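Local coordinates for protein tumor necrosis factor receptor superfamily member 16 (PDB 1SG1) that probably serves as a low-affinity cell-surface receptor for nerve growth factor and related neurotrophins, presenting an elongated row of disulfide-rich modules to the ligand, at residues R80-Y83 with G84-Q87. Residues are numbered along the deposited sequence; the frame is centred on the assembly and turned at random.
Sequences RCAY and GYYQ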
loop_
_atom_site.group_PDB
_atom_site.type_symbol
_atom_site.label_atom_id
_atom_site.label_comp_id
_atom_site.label_asym_id
_atom_site.label_seq_id
_atom_site.Cartn_x
_atom_site.Cartn_y
_atom_site.Cartn_z
ATOM N N ARG C 80 -4.104 10.455 -5.487
ATOM C CA ARG C 80 -4.757 10.969 -4.289
ATOM C C ARG C 80 -3.893 12.076 -3.705
ATOM O O ARG C 80 -2.731 12.206 -4.068
ATOM C CB ARG C 80 -4.949 9.845 -3.263
ATOM C CG ARG C 80 -6.237 9.054 -3.472
ATOM C CD ARG C 80 -6.559 8.139 -2.284
ATOM N NE ARG C 80 -6.029 6.785 -2.435
ATOM C CZ ARG C 80 -5.251 6.183 -1.544
ATOM N NH1 ARG C 80 -4.898 6.811 -0.430
ATOM N NH2 ARG C 80 -4.837 4.942 -1.761
ATOM N N CYS C 81 -4.448 12.892 -2.826
ATOM C CA CYS C 81 -3.645 13.945 -2.215
ATOM C C CYS C 81 -2.529 13.331 -1.379
ATOM O O CYS C 81 -2.755 12.372 -0.646
ATOM C CB CYS C 81 -4.508 14.841 -1.326
ATOM S SG CYS C 81 -5.640 15.913 -2.261
ATOM N N ALA C 82 -1.329 13.883 -1.505
ATOM C CA ALA C 82 -0.151 13.423 -0.764
ATOM C C ALA C 82 -0.388 13.211 0.748
ATOM O O ALA C 82 -1.398 13.640 1.310
ATOM C CB ALA C 82 1.004 14.404 -0.980
ATOM N N TYR C 83 0.565 12.553 1.398
ATOM C CA TYR C 83 0.464 12.249 2.825
ATOM C C TYR C 83 -0.039 13.378 3.719
ATOM O O TYR C 83 -1.049 13.223 4.414
ATOM C CB TYR C 83 1.807 11.746 3.362
ATOM C CG TYR C 83 1.801 11.408 4.847
ATOM C CD1 TYR C 83 2.998 11.343 5.571
ATOM C CD2 TYR C 83 0.604 11.197 5.540
ATOM C CE1 TYR C 83 2.999 11.088 6.941
ATOM C CE2 TYR C 83 0.594 10.945 6.909
ATOM C CZ TYR C 83 1.792 10.892 7.605
ATOM O OH TYR C 83 1.786 10.655 8.963
ATOM N N GLY C 84 0.644 14.512 3.719
ATOM C CA GLY C 84 0.204 15.590 4.590
ATOM C C GLY C 84 -1.056 16.370 4.250
ATOM O O GLY C 84 -1.372 17.339 4.925
ATOM N N TYR C 85 -1.791 15.952 3.230
ATOM C CA TYR C 85 -2.990 16.679 2.830
ATOM C C TYR C 85 -4.165 15.765 2.616
ATOM O O TYR C 85 -4.024 14.561 2.670
ATOM C CB TYR C 85 -2.745 17.451 1.523
ATOM C CG TYR C 85 -1.431 18.191 1.462
ATOM C CD1 TYR C 85 -0.219 17.494 1.388
ATOM C CD2 TYR C 85 -1.395 19.582 1.493
ATOM C CE1 TYR C 85 0.999 18.175 1.343
ATOM C CE2 TYR C 85 -0.193 20.272 1.450
ATOM C CZ TYR C 85 1.003 19.567 1.376
ATOM O OH TYR C 85 2.198 20.253 1.327
ATOM N N TYR C 86 -5.320 16.370 2.360
ATOM C CA TYR C 86 -6.569 15.661 2.081
ATOM C C TYR C 86 -7.253 16.427 0.941
ATOM O O TYR C 86 -6.951 17.576 0.713
ATOM C CB TYR C 86 -7.471 15.647 3.326
ATOM C CG TYR C 86 -8.128 16.971 3.635
ATOM C CD1 TYR C 86 -9.467 17.197 3.324
ATOM C CD2 TYR C 86 -7.405 18.008 4.223
ATOM C CE1 TYR C 86 -10.076 18.423 3.594
ATOM C CE2 TYR C 86 -7.999 19.236 4.494
ATOM C CZ TYR C 86 -9.337 19.442 4.182
ATOM O OH TYR C 86 -9.931 20.652 4.478
ATOM N N GLN C 87 -8.177 15.791 0.234
ATOM C CA GLN C 87 -8.869 16.441 -0.870
ATOM C C GLN C 87 -10.152 17.122 -0.444
ATOM O O GLN C 87 -11.022 16.498 0.150
ATOM C CB GLN C 87 -9.170 15.421 -1.975
ATOM C CG GLN C 87 -10.109 15.922 -3.074
ATOM C CD GLN C 87 -9.905 15.204 -4.412
ATOM O OE1 GLN C 87 -9.896 13.972 -4.480
ATOM N NE2 GLN C 87 -9.746 15.982 -5.484
#
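Cys81 turns its side chain in toward the strand that returns after the turn, and its sulfur rests against the backbone there: SG lies 3.6 Å from CA of Gln87 and equally near Tyr86 C. With SG set anti to its own carbonyl carbon (chi1 -71°), the sulfur runs alongside the Tyr86-Gln87 peptide and beside CB of Gln87. A slim, disulfide-bonded side chain with no branch at CB lets the sulfur lie this close to main chain. Separately, CB of Cys81 packs 4.2 Å from CB of Tyr85. A type I beta turn from Ala82 to Tyr85 folds the chain back. It is closed by Tyr85 N donating to Ala82 O at 3.0 Å, nearly straight at 163°, although the donor stands well above the carbonyl plane. The Tyr85 ring presents its edge to that carbonyl oxygen, while its CD1 meets the short methyl of Ala82, CB, at 4.1 Å in a light apolar contact. Tyr83, at the second turn position, holds CG anti to its backbone N (chi1 180°), which carries the ring outward, where it packs on an apolar side chain of another protein chain in the assembly. Gly84 takes the third position with ordinary type I backbone angles. The Gln87 chain is extended beyond CG, and its NE2 is hydrogen-bonded to Gly92 O. The turn joins two strands of different sheets: 78-81 pairs antiparallel with 65-69, and 85-87 with 94-96. This change of sheet and the disulfide pattern are consistent with the passage from one cysteine-rich module to the next, as in the TNF receptor family; the disulfide from Cys81 to Cys94 ties the end of strand 78-81 to strand 94-96, on which Tyr85 also packs.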